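Local coordinates for phosphoribosylaminoimidazole-succinocarboxamide synthase (Saccharomyces cerevisiae, PDB 2CNV), which catalyses the ATP-dependent joining of 4-carboxy-5-aminoimidazole ribotide and aspartate to form SAICAR in de novo purine biosynthesis, at residues L117-R122 / P157-S162; Y124-A129 / I213-F218. All coordinates share one frame; numbering follows the deposited sequence. Where two conformers were deposited one is given.

Both contacts reach the same mixed sheet, their centres about 8 Å apart, and both touch the bound nucleotide SSS. Contact 1 pairs strand 113-122 with strand 153-163. Contact 2 brings the chain that follows strand 113-122 back onto strand 211-223, the other sheet neighbour of that strand. The seam between them is backbone: Val119 O lies 2.8 Å from Phe218 N and Val121 N 3.0 Å from Thr216 O, both probable hydrogen bonds. Towards the ligand, Arg122 of contact 1 and Ser128 of contact 2 both bind its phosphate, and Arg122 NH2 lies 3.3 Å from Ser128 OG, a weak hydrogen bond, while Asp215 of contact 2 accepts from the sugar hydroxyl O2' and, weakly, from O3'.

Contact 1: residues L117-R122 / P157-S162; sequences LEVIVR and PIFTPS. With SSS (N-{[5-amino-1-(5-O-phosphono-beta-D-arabinofuranosyl)-1H-imidazol-4-yl]carbonyl}-L-aspartic acid), chain D.
Antiparallel pairing of strands 113-122 and 153-163 within the mixed six-stranded sheet sets Arg122 beside Ile158, and from it the Arg122 side chain extends to the phosphate of SSS. The N-to-C directions of the short segments 119-122 and 157-159 make an angle of 157°, close to antiparallel. Arg122 and Ile158 form a hydrogen-bonded pair, with Arg122 N 3.0 Å from Ile158 O and a return bond from Ile158 N to Arg122 O; next to it, Thr160 N donates to Ile120 O at 2.9 Å. The pairing is then interrupted: Val119 centres an inverse gamma turn and faces Pro161, which has no N-H to give. It resumes at Glu118 and Ser162, joined by bonds in both directions, Glu118 N to Ser162 O measuring 2.9 Å.

Phe159 and Val121 point to the face covered by helix 185-208. There the Phe159 ring meets Val119, CE1 lying 3.7 Å from CG1, and Pro161 CD sits 3.7 Å above the ring plane, over its centre. Toward the Glu118-Ser162 pair, Ile120 CD1 lies 3.4 Å from Ser162 OG. Arg122 occupies the opposite face, its extended chain crossing Thr160 at about a right angle. Thr160 OG1 accepts a bent bond from Arg122 NE at 2.8 Å, lying 26° out of the guanidinium plane. NH2 is hydrogen-bonded to His140. The remaining nitrogen, Arg122 NH1, reaches SSS O3A at 2.8 Å in an almost straight bond of 169°.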
ATOM      1  N   LEU A 117       7.732   3.486 -12.118  1.00 16.48           N
ATOM      2  CA  LEU A 117       6.394   3.079 -12.516  1.00 15.75           C
ATOM      3  C   LEU A 117       5.600   2.746 -11.271  1.00 15.19           C
ATOM      4  O   LEU A 117       6.151   2.235 -10.284  1.00 14.79           O
ATOM      5  CB  LEU A 117       6.437   1.806 -13.365  1.00 16.11           C
ATOM      6  CG  LEU A 117       7.002   1.747 -14.781  1.00 17.29           C
ATOM      7  CD1 LEU A 117       7.014   0.293 -15.232  1.00 18.04           C
ATOM      8  CD2 LEU A 117       6.166   2.593 -15.746  1.00 18.81           C
ATOM      9  N   GLU A 118       4.301   3.008 -11.331  1.00 14.18           N
ATOM     10  CA  GLU A 118       3.382   2.436 -10.372  1.00 13.96           C
ATOM     11  C   GLU A 118       2.903   1.107 -10.939  1.00 12.87           C
ATOM     12  O   GLU A 118       2.154   1.060 -11.912  1.00 12.13           O
ATOM     13  CB  GLU A 118       2.206   3.385 -10.097  0.50 14.10           C
ATOM     14  CG  GLU A 118       2.599   4.837  -9.784  0.50 15.05           C
ATOM     15  CD  GLU A 118       3.460   4.977  -8.532  0.50 16.56           C
ATOM     16  OE1 GLU A 118       2.926   4.830  -7.411  0.50 15.95           O
ATOM     17  OE2 GLU A 118       4.672   5.253  -8.671  0.50 17.80           O
ATOM     18  N   VAL A 119       3.381   0.023 -10.336  1.00 11.84           N
ATOM     19  CA  VAL A 119       3.134  -1.310 -10.853  1.00 11.15           C
ATOM     20  C   VAL A 119       1.840  -1.847 -10.254  1.00 10.73           C
ATOM     21  O   VAL A 119       1.833  -2.521  -9.226  1.00 10.42           O
ATOM     22  CB  VAL A 119       4.331  -2.252 -10.596  1.00 11.43           C
ATOM     23  CG1 VAL A 119       4.104  -3.605 -11.266  1.00 11.40           C
ATOM     24  CG2 VAL A 119       5.615  -1.606 -11.105  1.00 10.98           C
ATOM     25  N   ILE A 120       0.744  -1.523 -10.929  1.00 10.09           N
ATOM     26  CA  ILE A 120      -0.590  -1.891 -10.502  1.00  9.35           C
ATOM     27  C   ILE A 120      -0.964  -3.211 -11.159  1.00  9.39           C
ATOM     28  O   ILE A 120      -0.713  -3.423 -12.352  1.00  8.92           O
ATOM     29  CB  ILE A 120      -1.611  -0.781 -10.888  1.00  9.26           C
ATOM     30  CG1 ILE A 120      -1.316   0.500 -10.091  1.00  9.85           C
ATOM     31  CG2 ILE A 120      -3.059  -1.252 -10.697  1.00  9.31           C
ATOM     32  CD1 ILE A 120      -1.933   1.760 -10.687  1.00  9.97           C
ATOM     33  N   VAL A 121      -1.534  -4.111 -10.362  1.00  9.55           N
ATOM     34  CA  VAL A 121      -2.096  -5.350 -10.878  1.00  9.26           C
ATOM     35  C   VAL A 121      -3.546  -5.378 -10.439  1.00  9.18           C
ATOM     36  O   VAL A 121      -3.837  -5.121  -9.266  1.00  8.87           O
ATOM     37  CB  VAL A 121      -1.351  -6.601 -10.357  1.00  9.47           C
ATOM     38  CG1 VAL A 121      -2.027  -7.876 -10.845  1.00  8.93           C
ATOM     39  CG2 VAL A 121       0.116  -6.576 -10.800  1.00 10.48           C
ATOM     40  N   ARG A 122      -4.443  -5.694 -11.377  1.00  8.57           N
ATOM     41  CA  ARG A 122      -5.883  -5.734 -11.113  1.00  8.39           C
ATOM     42  C   ARG A 122      -6.376  -7.152 -11.340  1.00  9.05           C
ATOM     43  O   ARG A 122      -6.182  -7.699 -12.420  1.00  8.93           O
ATOM     44  CB  ARG A 122      -6.625  -4.798 -12.066  1.00  8.89           C
ATOM     45  CG  ARG A 122      -6.113  -3.352 -12.088  1.00  7.91           C
ATOM     46  CD  ARG A 122      -6.943  -2.531 -13.065  1.00  8.08           C
ATOM     47  NE  ARG A 122      -6.398  -1.183 -13.220  1.00  9.40           N
ATOM     48  CZ  ARG A 122      -6.814  -0.123 -12.536  1.00  9.80           C
ATOM     49  NH1 ARG A 122      -7.793  -0.236 -11.650  1.00  9.83           N
ATOM     50  NH2 ARG A 122      -6.250   1.057 -12.746  1.00 11.67           N
ATOM     51  N   PRO A 157      -5.435 -11.962 -13.738  1.00 14.32           N
ATOM     52  CA  PRO A 157      -5.001 -10.655 -13.246  1.00 14.31           C
ATOM     53  C   PRO A 157      -4.094  -9.964 -14.260  1.00 14.02           C
ATOM     54  O   PRO A 157      -3.284 -10.627 -14.915  1.00 14.11           O
ATOM     55  CB  PRO A 157      -4.228 -11.002 -11.971  1.00 14.06           C
ATOM     56  CG  PRO A 157      -4.844 -12.284 -11.507  1.00 14.34           C
ATOM     57  CD  PRO A 157      -5.111 -13.036 -12.778  1.00 14.39           C
ATOM     58  N   ILE A 158      -4.253  -8.651 -14.406  1.00 13.54           N
ATOM     59  CA  ILE A 158      -3.537  -7.915 -15.444  1.00 13.24           C
ATOM     60  C   ILE A 158      -2.700  -6.744 -14.933  1.00 12.97           C
ATOM     61  O   ILE A 158      -3.133  -5.980 -14.070  1.00 12.83           O
ATOM     62  CB  ILE A 158      -4.473  -7.439 -16.595  1.00 13.22           C
ATOM     63  CG1 ILE A 158      -5.697  -6.684 -16.045  1.00 13.51           C
ATOM     64  CG2 ILE A 158      -4.890  -8.642 -17.490  1.00 13.25           C
ATOM     65  CD1 ILE A 158      -6.393  -5.794 -17.087  1.00 13.46           C
ATOM     66  N   PHE A 159      -1.500  -6.630 -15.495  1.00 12.58           N
ATOM     67  CA  PHE A 159      -0.583  -5.526 -15.243  1.00 12.75           C
ATOM     68  C   PHE A 159      -1.124  -4.286 -15.954  1.00 12.60           C
ATOM     69  O   PHE A 159      -1.268  -4.267 -17.185  1.00 12.66           O
ATOM     70  CB  PHE A 159       0.810  -5.920 -15.755  1.00 12.09           C
ATOM     71  CG  PHE A 159       1.804  -4.781 -15.832  1.00 12.22           C
ATOM     72  CD1 PHE A 159       2.224  -4.116 -14.685  1.00 11.21           C
ATOM     73  CD2 PHE A 159       2.358  -4.416 -17.057  1.00 11.16           C
ATOM     74  CE1 PHE A 159       3.166  -3.090 -14.764  1.00 12.11           C
ATOM     75  CE2 PHE A 159       3.303  -3.396 -17.143  1.00 10.44           C
ATOM     76  CZ  PHE A 159       3.707  -2.739 -15.996  1.00 11.85           C
ATOM     77  N   THR A 160      -1.456  -3.264 -15.172  1.00 12.74           N
ATOM     78  CA  THR A 160      -1.988  -2.011 -15.715  1.00 12.35           C
ATOM     79  C   THR A 160      -1.243  -0.836 -15.068  1.00 12.74           C
ATOM     80  O   THR A 160      -1.693  -0.302 -14.060  1.00 12.33           O
ATOM     81  CB  THR A 160      -3.531  -1.872 -15.488  1.00 12.70           C
ATOM     82  OG1 THR A 160      -3.823  -1.731 -14.084  1.00 11.78           O
ATOM     83  CG2 THR A 160      -4.289  -3.061 -16.056  1.00 11.33           C
ATOM     84  N   PRO A 161      -0.081  -0.447 -15.633  1.00 13.39           N
ATOM     85  CA  PRO A 161       0.765   0.536 -14.949  1.00 13.70           C
ATOM     86  C   PRO A 161       0.181   1.940 -14.968  1.00 14.77           C
ATOM     87  O   PRO A 161      -0.710   2.242 -15.762  1.00 14.14           O
ATOM     88  CB  PRO A 161       2.069   0.517 -15.758  1.00 13.71           C
ATOM     89  CG  PRO A 161       1.679   0.032 -17.117  1.00 13.56           C
ATOM     90  CD  PRO A 161       0.488  -0.881 -16.923  1.00 13.29           C
ATOM     91  N   SER A 162       0.678   2.781 -14.072  1.00 16.30           N
ATOM     92  CA  SER A 162       0.439   4.204 -14.155  1.00 18.22           C
ATOM     93  C   SER A 162       1.743   4.947 -13.844  1.00 19.39           C
ATOM     94  O   SER A 162       2.703   4.354 -13.331  1.00 18.83           O
ATOM     95  CB  SER A 162      -0.710   4.628 -13.231  1.00 18.36           C
ATOM     96  OG  SER A 162      -0.328   4.565 -11.873  1.00 20.34           O
TER
HETATM   97  PA  SSS D1308      -7.618   3.217  -9.582  1.00 20.61           P
HETATM   98  O1A SSS D1308      -8.391   4.132  -8.675  1.00 22.48           O
HETATM   99  O2A SSS D1308      -6.878   3.942 -10.680  1.00 21.74           O
HETATM  100  O3A SSS D1308      -8.372   1.999 -10.025  1.00 19.84           O
HETATM  101  O5' SSS D1308      -6.452   2.627  -8.654  1.00 21.60           O
HETATM  102  C5' SSS D1308      -5.293   1.991  -9.191  1.00 23.50           C
HETATM  103  C4' SSS D1308      -4.456   1.444  -8.045  1.00 25.05           C
HETATM  104  O4' SSS D1308      -4.284   2.481  -7.081  1.00 26.32           O
HETATM  105  C1' SSS D1308      -4.299   1.918  -5.769  1.00 27.05           C
HETATM  106  N9  SSS D1308      -4.787   2.883  -4.747  0.70 26.93           N
HETATM  107  C4  SSS D1308      -5.692   3.861  -4.824  0.70 27.00           C
HETATM  108  O6  SSS D1308      -7.085   6.417  -4.245  0.60 27.70           O
HETATM  109  N3  SSS D1308      -6.433   4.151  -5.940  0.70 25.70           N
HETATM  110  C6  SSS D1308      -6.726   5.672  -3.344  0.60 27.76           C
HETATM  111  N6  SSS D1308      -7.104   5.827  -2.072  0.60 28.40           N
HETATM  112  C61 SSS D1308      -8.000   6.888  -1.623  0.60 28.82           C
HETATM  113  C62 SSS D1308      -7.263   8.162  -1.305  0.60 28.49           C
HETATM  114  C63 SSS D1308      -8.658   6.322  -0.365  0.60 28.77           C
HETATM  115  C64 SSS D1308     -10.099   5.961  -0.649  0.60 29.30           C
HETATM  116  O65 SSS D1308      -7.881   9.070  -0.724  0.60 28.48           O
HETATM  117  O66 SSS D1308      -6.061   8.288  -1.628  0.60 29.21           O
HETATM  118  O67 SSS D1308     -10.395   4.749  -0.741  0.60 29.60           O
HETATM  119  O68 SSS D1308     -10.950   6.876  -0.778  0.60 29.24           O
HETATM  120  C5  SSS D1308      -5.803   4.537  -3.625  0.60 27.13           C
HETATM  121  N7  SSS D1308      -4.912   3.944  -2.802  0.70 27.07           N
HETATM  122  C8  SSS D1308      -4.300   2.951  -3.496  0.70 27.20           C
HETATM  123  C2' SSS D1308      -5.042   0.587  -5.846  1.00 27.12           C
HETATM  124  O2' SSS D1308      -6.352   0.566  -5.291  1.00 26.64           O
HETATM  125  C3' SSS D1308      -5.134   0.288  -7.320  1.00 26.22           C
HETATM  126  O3' SSS D1308      -4.429  -0.937  -7.469  1.00 26.36           O

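Contact 2: residues Y124-A129 / I213-F218; sequences YITGSA and IADTKF. With SSS (N-{[5-amino-1-(5-O-phosphono-beta-D-arabinofuranosyl)-1H-imidazol-4-yl]carbonyl}-L-aspartic acid), chain D.
Ala214 and Tyr124 bury the most surface here, with Thr126 next, where the chain leading into helix 127-136 lies against strand 211-223. Tyr124 N donates to Ala214 O at 3.2 Å, in the carbonyl plane but bent at the hydrogen (135°). Alongside this bond the two CB atoms of Tyr124 and Ala214 pack at 4.2 Å, and ring atom CD1 of Tyr124 comes within 3.7 Å of Ala214 CA. Tyr199 of helix 185-208 packs against the same tyrosine.

Thr126 points towards the strand and crosses Asp215 at about a right angle, its CG2 methyl 3.5 Å from Asp215 OD2. A water ties the segments together as well, donating to Tyr124 O at 2.9 Å and to Asp215 OD2 at 2.6 Å. With CG between the backbone N and the carbonyl carbon (chi1 54°), the carboxylate of Asp215 reaches the nucleotide sugar: OD1 accepts from SSS O2' at 3.0 Å and, weakly, from O3', while OD2 forms a salt bridge with Arg242. Replacing Asp215 by an alanine is likely to cost Arg242 this salt-bridge partner and to leave both sugar hydroxyls without this acceptor.

Near the start of the helix that follows, Ser128 N gives a bond to SSS O3A at 3.1 Å and Ser128 OG donates to O2A. The segments thus divide the nucleotide between them: backbone and hydroxyl donors for the phosphate, a carboxylate acceptor for the sugar.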
ATOM      1  N   TYR A 124      -9.645  -7.776 -10.533  1.00 10.80           N
ATOM      2  CA  TYR A 124     -11.070  -7.511 -10.672  1.00 11.14           C
ATOM      3  C   TYR A 124     -11.255  -6.137 -11.310  1.00 11.28           C
ATOM      4  O   TYR A 124     -10.444  -5.233 -11.087  1.00 11.38           O
ATOM      5  CB  TYR A 124     -11.762  -7.533  -9.293  1.00 11.39           C
ATOM      6  CG  TYR A 124     -11.676  -8.861  -8.557  1.00 11.66           C
ATOM      7  CD1 TYR A 124     -10.470  -9.298  -7.988  1.00 11.95           C
ATOM      8  CD2 TYR A 124     -12.800  -9.685  -8.427  1.00 12.20           C
ATOM      9  CE1 TYR A 124     -10.380 -10.517  -7.331  1.00 10.97           C
ATOM     10  CE2 TYR A 124     -12.718 -10.912  -7.767  1.00 11.68           C
ATOM     11  CZ  TYR A 124     -11.507 -11.318  -7.220  1.00 11.69           C
ATOM     12  OH  TYR A 124     -11.416 -12.526  -6.558  1.00 12.37           O
ATOM     13  N   ILE A 125     -12.314  -5.966 -12.092  1.00 11.44           N
ATOM     14  CA  ILE A 125     -12.530  -4.677 -12.761  1.00 11.81           C
ATOM     15  C   ILE A 125     -13.293  -3.717 -11.845  1.00 11.95           C
ATOM     16  O   ILE A 125     -14.456  -3.941 -11.516  1.00 12.51           O
ATOM     17  CB  ILE A 125     -13.193  -4.823 -14.171  1.00 11.87           C
ATOM     18  CG1 ILE A 125     -13.104  -3.501 -14.960  1.00 11.67           C
ATOM     19  CG2 ILE A 125     -14.643  -5.337 -14.059  1.00 12.32           C
ATOM     20  CD1 ILE A 125     -13.365  -3.654 -16.454  1.00 11.72           C
ATOM     21  N   THR A 126     -12.613  -2.659 -11.423  1.00 12.05           N
ATOM     22  CA  THR A 126     -13.194  -1.655 -10.525  1.00 12.34           C
ATOM     23  C   THR A 126     -12.437  -0.328 -10.714  1.00 12.34           C
ATOM     24  O   THR A 126     -11.595  -0.231 -11.607  1.00 12.38           O
ATOM     25  CB  THR A 126     -13.186  -2.157  -9.044  1.00 12.29           C
ATOM     26  OG1 THR A 126     -13.956  -1.278  -8.217  1.00 12.26           O
ATOM     27  CG2 THR A 126     -11.758  -2.288  -8.493  1.00 11.97           C
ATOM     28  N   GLY A 127     -12.749   0.689  -9.908  1.00 12.13           N
ATOM     29  CA  GLY A 127     -12.010   1.962  -9.949  1.00 12.32           C
ATOM     30  C   GLY A 127     -11.905   2.554 -11.344  1.00 12.25           C
ATOM     31  O   GLY A 127     -12.868   2.540 -12.101  1.00 12.21           O
ATOM     32  N   SER A 128     -10.725   3.051 -11.695  1.00 12.64           N
ATOM     33  CA  SER A 128     -10.541   3.731 -12.980  1.00 12.52           C
ATOM     34  C   SER A 128     -10.557   2.774 -14.179  1.00 12.19           C
ATOM     35  O   SER A 128     -10.780   3.210 -15.311  1.00 12.12           O
ATOM     36  CB  SER A 128      -9.275   4.589 -12.975  1.00 12.77           C
ATOM     37  OG  SER A 128      -8.104   3.793 -12.973  1.00 13.04           O
ATOM     38  N   ALA A 129     -10.328   1.482 -13.928  1.00 11.81           N
ATOM     39  CA  ALA A 129     -10.465   0.446 -14.961  1.00 11.47           C
ATOM     40  C   ALA A 129     -11.910   0.316 -15.401  1.00 11.97           C
ATOM     41  O   ALA A 129     -12.202   0.316 -16.602  1.00 12.16           O
ATOM     42  CB  ALA A 129      -9.958  -0.897 -14.444  1.00 11.78           C
ATOM     43  N   ILE A 213      -8.613  -9.064  -2.286  1.00 10.28           N
ATOM     44  CA  ILE A 213      -7.762  -7.958  -2.719  1.00  9.81           C
ATOM     45  C   ILE A 213      -8.001  -7.751  -4.222  1.00  9.82           C
ATOM     46  O   ILE A 213      -7.465  -8.479  -5.068  1.00  9.42           O
ATOM     47  CB  ILE A 213      -6.276  -8.224  -2.380  1.00 10.42           C
ATOM     48  CG1 ILE A 213      -6.144  -8.561  -0.885  1.00  8.97           C
ATOM     49  CG2 ILE A 213      -5.376  -7.029  -2.793  1.00  9.15           C
ATOM     50  CD1 ILE A 213      -4.711  -8.842  -0.404  1.00 10.14           C
ATOM     51  N   ALA A 214      -8.829  -6.757  -4.535  1.00  9.17           N
ATOM     52  CA  ALA A 214      -9.308  -6.515  -5.908  1.00  9.28           C
ATOM     53  C   ALA A 214      -8.184  -6.084  -6.853  1.00  9.03           C
ATOM     54  O   ALA A 214      -8.179  -6.431  -8.041  1.00  8.45           O
ATOM     55  CB  ALA A 214     -10.402  -5.460  -5.888  1.00  8.70           C
ATOM     56  N   ASP A 215      -7.249  -5.310  -6.307  1.00  8.91           N
ATOM     57  CA  ASP A 215      -6.102  -4.811  -7.043  1.00  9.64           C
ATOM     58  C   ASP A 215      -5.083  -4.284  -6.037  1.00  9.97           C
ATOM     59  O   ASP A 215      -5.384  -4.182  -4.838  1.00 10.26           O
ATOM     60  CB  ASP A 215      -6.519  -3.728  -8.060  1.00  9.74           C
ATOM     61  CG  ASP A 215      -7.312  -2.595  -7.425  1.00 10.73           C
ATOM     62  OD1 ASP A 215      -6.944  -2.155  -6.319  1.00 10.29           O
ATOM     63  OD2 ASP A 215      -8.296  -2.130  -8.035  1.00 10.97           O
ATOM     64  N   THR A 216      -3.881  -3.973  -6.510  1.00 10.15           N
ATOM     65  CA  THR A 216      -2.819  -3.495  -5.637  1.00 10.24           C
ATOM     66  C   THR A 216      -1.802  -2.710  -6.440  1.00 10.93           C
ATOM     67  O   THR A 216      -1.627  -2.937  -7.641  1.00 11.55           O
ATOM     68  CB  THR A 216      -2.101  -4.670  -4.892  1.00 10.64           C
ATOM     69  OG1 THR A 216      -1.323  -4.159  -3.799  1.00 10.33           O
ATOM     70  CG2 THR A 216      -1.198  -5.457  -5.826  1.00  9.57           C
ATOM     71  N   LYS A 217      -1.122  -1.794  -5.764  1.00 11.17           N
ATOM     72  CA  LYS A 217      -0.049  -1.022  -6.364  1.00 11.29           C
ATOM     73  C   LYS A 217       1.271  -1.428  -5.719  1.00 11.12           C
ATOM     74  O   LYS A 217       1.471  -1.217  -4.535  1.00 11.49           O
ATOM     75  CB  LYS A 217      -0.326   0.472  -6.171  1.00 11.31           C
ATOM     76  CG  LYS A 217       0.692   1.415  -6.797  1.00 11.29           C
ATOM     77  CD  LYS A 217       0.133   2.837  -6.901  0.50 12.03           C
ATOM     78  CE  LYS A 217       0.110   3.544  -5.551  0.50 13.72           C
ATOM     79  NZ  LYS A 217      -0.710   4.795  -5.575  0.50 14.83           N
ATOM     80  N   PHE A 218       2.153  -2.046  -6.493  1.00 11.15           N
ATOM     81  CA  PHE A 218       3.501  -2.347  -6.020  1.00 11.07           C
ATOM     82  C   PHE A 218       4.446  -1.250  -6.484  1.00 11.76           C
ATOM     83  O   PHE A 218       4.193  -0.573  -7.488  1.00 11.26           O
ATOM     84  CB  PHE A 218       4.022  -3.672  -6.602  1.00 11.30           C
ATOM     85  CG  PHE A 218       3.286  -4.904  -6.140  1.00 10.37           C
ATOM     86  CD1 PHE A 218       3.299  -5.294  -4.807  1.00 11.73           C
ATOM     87  CD2 PHE A 218       2.639  -5.720  -7.063  1.00 12.27           C
ATOM     88  CE1 PHE A 218       2.637  -6.449  -4.393  1.00 11.20           C
ATOM     89  CE2 PHE A 218       1.990  -6.877  -6.661  1.00 11.11           C
ATOM     90  CZ  PHE A 218       1.981  -7.238  -5.323  1.00 11.14           C
TER
HETATM   91  PA  SSS D1308      -7.618   3.217  -9.582  1.00 20.61           P
HETATM   92  O1A SSS D1308      -8.391   4.132  -8.675  1.00 22.48           O
HETATM   93  O2A SSS D1308      -6.878   3.942 -10.680  1.00 21.74           O
HETATM   94  O3A SSS D1308      -8.372   1.999 -10.025  1.00 19.84           O
HETATM   95  O5' SSS D1308      -6.452   2.627  -8.654  1.00 21.60           O
HETATM   96  C5' SSS D1308      -5.293   1.991  -9.191  1.00 23.50           C
HETATM   97  C4' SSS D1308      -4.456   1.444  -8.045  1.00 25.05           C
HETATM   98  O4' SSS D1308      -4.284   2.481  -7.081  1.00 26.32           O
HETATM   99  C1' SSS D1308      -4.299   1.918  -5.769  1.00 27.05           C
HETATM  100  N9  SSS D1308      -4.787   2.883  -4.747  0.70 26.93           N
HETATM  101  C4  SSS D1308      -5.692   3.861  -4.824  0.70 27.00           C
HETATM  102  O6  SSS D1308      -7.085   6.417  -4.245  0.60 27.70           O
HETATM  103  N3  SSS D1308      -6.433   4.151  -5.940  0.70 25.70           N
HETATM  104  C6  SSS D1308      -6.726   5.672  -3.344  0.60 27.76           C
HETATM  105  N6  SSS D1308      -7.104   5.827  -2.072  0.60 28.40           N
HETATM  106  C61 SSS D1308      -8.000   6.888  -1.623  0.60 28.82           C
HETATM  107  C62 SSS D1308      -7.263   8.162  -1.305  0.60 28.49           C
HETATM  108  C63 SSS D1308      -8.658   6.322  -0.365  0.60 28.77           C
HETATM  109  C64 SSS D1308     -10.099   5.961  -0.649  0.60 29.30           C
HETATM  110  O65 SSS D1308      -7.881   9.070  -0.724  0.60 28.48           O
HETATM  111  O66 SSS D1308      -6.061   8.288  -1.628  0.60 29.21           O
HETATM  112  O67 SSS D1308     -10.395   4.749  -0.741  0.60 29.60           O
HETATM  113  O68 SSS D1308     -10.950   6.876  -0.778  0.60 29.24           O
HETATM  114  C5  SSS D1308      -5.803   4.537  -3.625  0.60 27.13           C
HETATM  115  N7  SSS D1308      -4.912   3.944  -2.802  0.70 27.07           N
HETATM  116  C8  SSS D1308      -4.300   2.951  -3.496  0.70 27.20           C
HETATM  117  C2' SSS D1308      -5.042   0.587  -5.846  1.00 27.12           C
HETATM  118  O2' SSS D1308      -6.352   0.566  -5.291  1.00 26.64           O
HETATM  119  C3' SSS D1308      -5.134   0.288  -7.320  1.00 26.22           C
HETATM  120  O3' SSS D1308      -4.429  -0.937  -7.469  1.00 26.36           O
HETATM  121  O   HOH W   1      -9.067  -2.712 -10.459  1.00  7.78           O